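Local coordinates for protein endoglucanase A (Clostridium cellulolyticum, PDB 1EDG) that hydrolyses internal beta-1,4-glucosidic bonds of cellulose, as an endoglucanase of glycoside hydrolase family 5 with a TIM-barrel catalytic domain, at residues N24-G32 and G370-L378; T48-S56 and I95-V103. All blocks are in the same frame, centred on the assembly; numbering follows the deposited sequence.

Contact 1 of 2, residues N24-G32 and G370-L378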
# COMPACT_ATOMS: atom_id res chain seq x y z
N ASN A 24 18.56 2.85 -0.13
CA ASN A 24 18.66 4.29 0.13
C ASN A 24 17.43 5.02 -0.42
O ASN A 24 16.96 6.00 0.17
CB ASN A 24 19.95 4.88 -0.45
CG ASN A 24 21.17 4.56 0.40
OD1 ASN A 24 21.12 4.64 1.63
ND2 ASN A 24 22.26 4.19 -0.24
N PHE A 25 16.90 4.51 -1.53
CA PHE A 25 15.70 5.11 -2.14
C PHE A 25 14.54 4.99 -1.14
O PHE A 25 13.85 5.97 -0.85
CB PHE A 25 15.37 4.39 -3.45
CG PHE A 25 14.10 4.88 -4.10
CD1 PHE A 25 14.09 6.06 -4.83
CD2 PHE A 25 12.92 4.15 -3.99
CE1 PHE A 25 12.92 6.51 -5.45
CE2 PHE A 25 11.74 4.58 -4.61
CZ PHE A 25 11.74 5.76 -5.33
N VAL A 26 14.37 3.79 -0.58
CA VAL A 26 13.30 3.54 0.39
C VAL A 26 13.44 4.43 1.64
O VAL A 26 12.44 4.95 2.16
CB VAL A 26 13.24 2.03 0.75
CG1 VAL A 26 12.37 1.79 1.97
CG2 VAL A 26 12.68 1.25 -0.42
N LYS A 27 14.67 4.61 2.13
CA LYS A 27 14.88 5.46 3.29
C LYS A 27 14.37 6.87 3.00
O LYS A 27 13.78 7.50 3.87
CB LYS A 27 16.37 5.52 3.65
CG LYS A 27 16.91 4.21 4.17
CD LYS A 27 18.43 4.28 4.33
CE LYS A 27 18.83 5.32 5.36
NZ LYS A 27 20.31 5.31 5.54
N GLY A 28 14.58 7.34 1.77
CA GLY A 28 14.14 8.66 1.38
C GLY A 28 12.63 8.85 1.40
O GLY A 28 12.14 9.97 1.60
N LEU A 29 11.88 7.76 1.22
CA LEU A 29 10.42 7.83 1.25
C LEU A 29 9.94 8.18 2.66
O LEU A 29 8.84 8.72 2.85
CB LEU A 29 9.80 6.50 0.79
CG LEU A 29 10.21 5.92 -0.57
CD1 LEU A 29 9.26 4.80 -0.94
CD2 LEU A 29 10.20 6.95 -1.65
N ARG A 30 10.78 7.82 3.64
CA ARG A 30 10.59 8.08 5.07
C ARG A 30 9.41 7.45 5.82
O ARG A 30 9.61 6.68 6.76
CB ARG A 30 10.67 9.58 5.35
CG ARG A 30 10.91 9.88 6.82
CD ARG A 30 11.07 11.35 7.10
NE ARG A 30 11.43 11.59 8.50
CZ ARG A 30 10.83 12.47 9.29
NH1 ARG A 30 9.83 13.22 8.83
NH2 ARG A 30 11.24 12.62 10.54
N LEU A 31 8.19 7.83 5.44
CA LEU A 31 6.96 7.34 6.07
C LEU A 31 5.85 7.73 5.10
O LEU A 31 5.88 8.82 4.54
CB LEU A 31 6.74 8.03 7.43
CG LEU A 31 5.50 7.63 8.23
CD1 LEU A 31 5.60 6.19 8.69
CD2 LEU A 31 5.34 8.55 9.43
N GLY A 32 4.89 6.84 4.89
CA GLY A 32 3.82 7.15 3.96
C GLY A 32 2.40 7.20 4.52
O GLY A 32 2.12 6.70 5.61
N GLY A 370 4.18 9.43 17.17
CA GLY A 370 4.97 8.28 17.56
C GLY A 370 5.56 7.62 16.32
O GLY A 370 6.72 7.19 16.31
N MET A 371 4.77 7.56 15.25
CA MET A 371 5.23 6.98 13.99
C MET A 371 6.34 7.81 13.36
O MET A 371 7.35 7.27 12.90
CB MET A 371 4.07 6.84 13.00
CG MET A 371 3.03 5.82 13.42
SD MET A 371 1.63 5.77 12.28
CE MET A 371 2.40 5.06 10.80
N VAL A 372 6.17 9.13 13.33
CA VAL A 372 7.18 10.02 12.76
C VAL A 372 8.49 9.93 13.56
O VAL A 372 9.58 9.89 12.99
CB VAL A 372 6.69 11.49 12.70
CG1 VAL A 372 7.80 12.40 12.20
CG2 VAL A 372 5.49 11.59 11.78
N LYS A 373 8.36 9.84 14.87
CA LYS A 373 9.52 9.76 15.75
C LYS A 373 10.39 8.54 15.46
O LYS A 373 11.61 8.62 15.47
CB LYS A 373 9.04 9.75 17.21
CG LYS A 373 10.13 9.55 18.24
CD LYS A 373 9.57 9.69 19.64
CE LYS A 373 10.59 9.25 20.68
NZ LYS A 373 11.92 9.88 20.45
N TYR A 374 9.76 7.41 15.13
CA TYR A 374 10.49 6.19 14.88
C TYR A 374 10.72 5.81 13.42
O TYR A 374 11.32 4.77 13.13
CB TYR A 374 9.86 5.04 15.66
CG TYR A 374 10.03 5.24 17.15
CD1 TYR A 374 11.30 5.20 17.74
CD2 TYR A 374 8.93 5.53 17.97
CE1 TYR A 374 11.47 5.44 19.09
CE2 TYR A 374 9.10 5.78 19.34
CZ TYR A 374 10.37 5.73 19.89
OH TYR A 374 10.55 6.00 21.23
N ALA A 375 10.29 6.66 12.49
CA ALA A 375 10.49 6.40 11.07
C ALA A 375 11.94 6.74 10.70
O ALA A 375 12.73 7.11 11.56
CB ALA A 375 9.52 7.24 10.25
N PHE A 376 12.28 6.63 9.42
CA PHE A 376 13.63 6.93 8.96
C PHE A 376 13.98 8.39 9.21
O PHE A 376 13.12 9.27 9.11
CB PHE A 376 13.78 6.65 7.45
CG PHE A 376 13.69 5.19 7.10
CD1 PHE A 376 14.74 4.31 7.40
CD2 PHE A 376 12.56 4.69 6.46
CE1 PHE A 376 14.65 2.96 7.07
CE2 PHE A 376 12.47 3.34 6.13
CZ PHE A 376 13.51 2.48 6.44
N GLY A 377 15.24 8.64 9.55
CA GLY A 377 15.67 10.00 9.81
C GLY A 377 15.92 10.72 8.50
O GLY A 377 15.98 10.09 7.43
N LEU A 378 16.06 12.03 8.57
CA LEU A 378 16.30 12.84 7.38
C LEU A 378 17.68 13.47 7.50
O LEU A 378 18.00 14.09 8.52
CB LEU A 378 15.25 13.95 7.30
CG LEU A 378 14.71 14.43 5.95
CD1 LEU A 378 14.17 15.83 6.16
CD2 LEU A 378 15.78 14.43 4.87
O HOH W 1 14.65 10.13 5.05
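Arg30 and Phe376 meet where the first and last parts of the chain that builds a (beta/alpha)8 barrel come together: helix 21-29 leads into the first barrel strand, 32-34, and the chain after helix 365-374 closes over that junction. Arg30, with positive phi, is the residue at which the chain leaves the helix. The polar part of the contact runs through its side chain, extended from CG to NE. Arg30 NE donates to Phe376 O at 2.9 Å, with the oxygen in the guanidinium plane and an N-H...O angle of 150°. One water donates to both Lys27 O and Gly377 O, bridging the segments a second time.

The aromatic contact is a CH-pi interaction: Lys27 CA stands 4.0 Å from the centroid of the Phe376 ring, 14° off its normal, while Arg30 O lies at the ring edge.

Apolar side chains meet on the buried side. With chi1 at -180°, the Leu31 branch points away from its own N and carries both methyls to helix 365-374: CD1 approaches Met371 CE at 4.0 Å and CD2 approaches Val372 CG2 at 3.8 Å. Helix 316-332 packs behind Met371 and Phe376. Leu31 CB lies 4.0 Å from Ala375 CB, and that same methyl rests against a backbone carbonyl, with Ala375 CB 3.5 Å from Arg30 O.

Contact 2 of 2, residues T48-S56 and I95-V103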
# COMPACT_ATOMS: atom_id res chain seq x y z
N THR A 48 -24.07 9.96 -9.08
CA THR A 48 -24.78 10.49 -10.23
C THR A 48 -23.91 10.47 -11.48
O THR A 48 -24.41 10.21 -12.57
CB THR A 48 -25.33 11.91 -9.97
OG1 THR A 48 -24.25 12.84 -9.82
CG2 THR A 48 -26.18 11.93 -8.71
N ASN A 49 -22.62 10.73 -11.32
CA ASN A 49 -21.69 10.72 -12.45
C ASN A 49 -20.42 9.97 -12.04
O ASN A 49 -20.26 9.62 -10.86
CB ASN A 49 -21.36 12.14 -12.91
CG ASN A 49 -20.51 12.90 -11.92
OD1 ASN A 49 -19.31 13.04 -12.10
ND2 ASN A 49 -21.14 13.40 -10.86
N GLU A 50 -19.51 9.73 -12.98
CA GLU A 50 -18.29 8.98 -12.67
C GLU A 50 -17.34 9.64 -11.67
O GLU A 50 -16.69 8.93 -10.89
CB GLU A 50 -17.54 8.55 -13.94
CG GLU A 50 -16.57 9.57 -14.50
CD GLU A 50 -15.71 8.99 -15.62
OE1 GLU A 50 -15.27 7.82 -15.51
OE2 GLU A 50 -15.48 9.71 -16.61
N LEU A 51 -17.28 10.97 -11.65
CA LEU A 51 -16.40 11.67 -10.72
C LEU A 51 -16.85 11.55 -9.27
O LEU A 51 -16.04 11.72 -8.35
CB LEU A 51 -16.24 13.15 -11.11
CG LEU A 51 -15.29 13.45 -12.27
CD1 LEU A 51 -15.25 14.94 -12.54
CD2 LEU A 51 -13.88 12.94 -11.94
N ASP A 52 -18.11 11.20 -9.06
CA ASP A 52 -18.64 11.03 -7.71
C ASP A 52 -18.00 9.85 -6.99
O ASP A 52 -18.16 9.69 -5.78
CB ASP A 52 -20.16 10.82 -7.73
CG ASP A 52 -20.92 12.10 -7.98
OD1 ASP A 52 -20.32 13.20 -7.97
OD2 ASP A 52 -22.14 12.01 -8.19
N TYR A 53 -17.30 9.00 -7.74
CA TYR A 53 -16.64 7.86 -7.12
C TYR A 53 -15.61 8.33 -6.08
O TYR A 53 -15.43 7.68 -5.05
CB TYR A 53 -15.98 6.97 -8.18
CG TYR A 53 -16.93 6.00 -8.85
CD1 TYR A 53 -17.36 4.86 -8.18
CD2 TYR A 53 -17.39 6.22 -10.15
CE1 TYR A 53 -18.23 3.95 -8.79
CE2 TYR A 53 -18.26 5.32 -10.77
CZ TYR A 53 -18.68 4.19 -10.09
OH TYR A 53 -19.53 3.29 -10.68
N GLU A 54 -15.01 9.49 -6.31
CA GLU A 54 -14.02 10.05 -5.39
C GLU A 54 -14.58 10.35 -4.00
O GLU A 54 -13.89 10.18 -3.00
CB GLU A 54 -13.37 11.31 -5.96
CG GLU A 54 -12.37 11.95 -4.99
CD GLU A 54 -11.73 13.22 -5.51
OE1 GLU A 54 -12.10 13.69 -6.61
OE2 GLU A 54 -10.85 13.75 -4.82
N THR A 55 -15.83 10.82 -3.95
CA THR A 55 -16.47 11.17 -2.69
C THR A 55 -17.44 10.10 -2.18
O THR A 55 -17.91 10.16 -1.04
CB THR A 55 -17.23 12.50 -2.84
OG1 THR A 55 -18.20 12.38 -3.88
CG2 THR A 55 -16.27 13.62 -3.20
N SER A 56 -17.72 9.11 -3.02
CA SER A 56 -18.64 8.03 -2.68
C SER A 56 -18.43 7.42 -1.29
O SER A 56 -19.39 7.28 -0.51
CB SER A 56 -18.59 6.94 -3.75
OG SER A 56 -19.56 5.94 -3.48
N ILE A 95 -9.35 3.99 -20.77
CA ILE A 95 -9.63 4.73 -19.54
C ILE A 95 -10.21 6.10 -19.85
O ILE A 95 -9.70 6.83 -20.70
CB ILE A 95 -8.34 4.91 -18.67
CG1 ILE A 95 -7.82 3.55 -18.20
CG2 ILE A 95 -8.63 5.79 -17.46
CD1 ILE A 95 -6.46 3.61 -17.53
N SER A 96 -11.30 6.44 -19.17
CA SER A 96 -11.95 7.73 -19.35
C SER A 96 -10.97 8.87 -19.08
O SER A 96 -10.33 8.90 -18.02
CB SER A 96 -13.12 7.86 -18.39
OG SER A 96 -13.60 9.19 -18.37
N ASP A 97 -10.89 9.83 -20.00
CA ASP A 97 -10.00 10.97 -19.83
C ASP A 97 -10.40 11.86 -18.66
O ASP A 97 -9.56 12.51 -18.04
CB ASP A 97 -9.95 11.81 -21.11
CG ASP A 97 -9.17 11.13 -22.22
OD1 ASP A 97 -8.00 10.78 -21.98
OD2 ASP A 97 -9.74 10.95 -23.32
N VAL A 98 -11.70 11.89 -18.35
CA VAL A 98 -12.21 12.70 -17.25
C VAL A 98 -11.66 12.16 -15.93
O VAL A 98 -11.23 12.93 -15.07
CB VAL A 98 -13.78 12.70 -17.23
CG1 VAL A 98 -14.32 13.26 -15.92
CG2 VAL A 98 -14.30 13.54 -18.38
N TRP A 99 -11.64 10.84 -15.80
CA TRP A 99 -11.12 10.19 -14.60
C TRP A 99 -9.61 10.35 -14.53
O TRP A 99 -9.07 10.70 -13.47
CB TRP A 99 -11.49 8.72 -14.60
CG TRP A 99 -11.05 7.98 -13.38
CD1 TRP A 99 -10.05 7.05 -13.31
CD2 TRP A 99 -11.63 8.04 -12.06
NE1 TRP A 99 -9.98 6.52 -12.05
CE2 TRP A 99 -10.93 7.11 -11.26
CE3 TRP A 99 -12.67 8.79 -11.49
CZ2 TRP A 99 -11.24 6.90 -9.91
CZ3 TRP A 99 -12.98 8.58 -10.14
CH2 TRP A 99 -12.27 7.64 -9.37
N MET A 100 -8.93 10.11 -15.65
CA MET A 100 -7.47 10.23 -15.71
C MET A 100 -7.00 11.64 -15.34
O MET A 100 -6.04 11.80 -14.58
CB MET A 100 -6.95 9.86 -17.11
CG MET A 100 -5.43 9.77 -17.20
SD MET A 100 -4.72 8.39 -16.24
CE MET A 100 -4.63 7.14 -17.50
N ASN A 101 -7.70 12.65 -15.84
CA ASN A 101 -7.35 14.04 -15.55
C ASN A 101 -7.43 14.36 -14.06
O ASN A 101 -6.54 15.02 -13.52
CB ASN A 101 -8.25 15.01 -16.32
CG ASN A 101 -7.98 15.01 -17.81
OD1 ASN A 101 -6.93 14.54 -18.26
ND2 ASN A 101 -8.93 15.51 -18.59
N ARG A 102 -8.48 13.88 -13.40
CA ARG A 102 -8.66 14.12 -11.98
C ARG A 102 -7.58 13.40 -11.16
O ARG A 102 -7.03 13.98 -10.22
CB ARG A 102 -10.07 13.70 -11.54
CG ARG A 102 -10.35 13.88 -10.05
CD ARG A 102 -10.09 15.31 -9.57
NE ARG A 102 -10.23 15.39 -8.11
CZ ARG A 102 -9.62 16.29 -7.34
NH1 ARG A 102 -8.82 17.21 -7.86
NH2 ARG A 102 -9.78 16.24 -6.03
N VAL A 103 -7.28 12.16 -11.52
CA VAL A 103 -6.24 11.40 -10.82
C VAL A 103 -4.91 12.16 -10.91
O VAL A 103 -4.22 12.33 -9.90
CB VAL A 103 -6.08 9.97 -11.41
CG1 VAL A 103 -4.86 9.27 -10.78
CG2 VAL A 103 -7.34 9.16 -11.15
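Arg102 can be followed outward from helix 97-111 toward Leu51 and Glu54. Its CB lies 3.9 Å from Leu51 CD2, with the two side chains crossing at about a right angle. The chain bends at chi2 (55°), and CG and CD pass beside Glu54 OE1. NE then donates to Glu54 OE1 at 2.9 Å, nearly straight at 170°, and NH2 donates to Glu54 OE2 at 3.0 Å. This is a side-on, two-nitrogen salt bridge, with carboxylate and guanidinium planes 33° apart. Further bonds fix both groups: NH1 pairs with Glu105 and Tyr109 OH, NH2 also reaches Thr62 O, and Thr62 OG1 bonds Glu54 OE2.

The partners belong to the TIM-barrel fold: helix 97-111 precedes barrel strand 116-120, and residues 48-56 lie in the connection after the first strand, packing against that helix's N-terminal turns. There Ser96, the N-cap, donates from OG to the syn lone pair of Glu50 OE2 at 2.6 Å, while the same OG accepts a weak capping bond from Val98 N. Between the two polar ends, Leu51 CG meets Val98 CG1 at 3.8 Å, and Tyr53 CB comes within 3.9 Å of Trp99 CZ3, whose indole also stacks with His87.

Contact 1 is the more buried and lies nearer the chain centre, 15 Å against 21 Å for contact 2; their own centres are 32 Å apart, and nearest atoms stay about 17 Å apart. They share no helix or strand. Contact 1 joins segments 338 residues apart, near the two ends of the chain and just before the first barrel strand, whereas contact 2 joins segments only 39 residues apart and is nested inside that closure. The chemistry differs too: both have apolar pairs, but the polar bonds of contact 1 end on backbone carbonyls, while those of the partly buried contact 2 end on carboxylates, one paired with an arginine and another with a helix-capping serine.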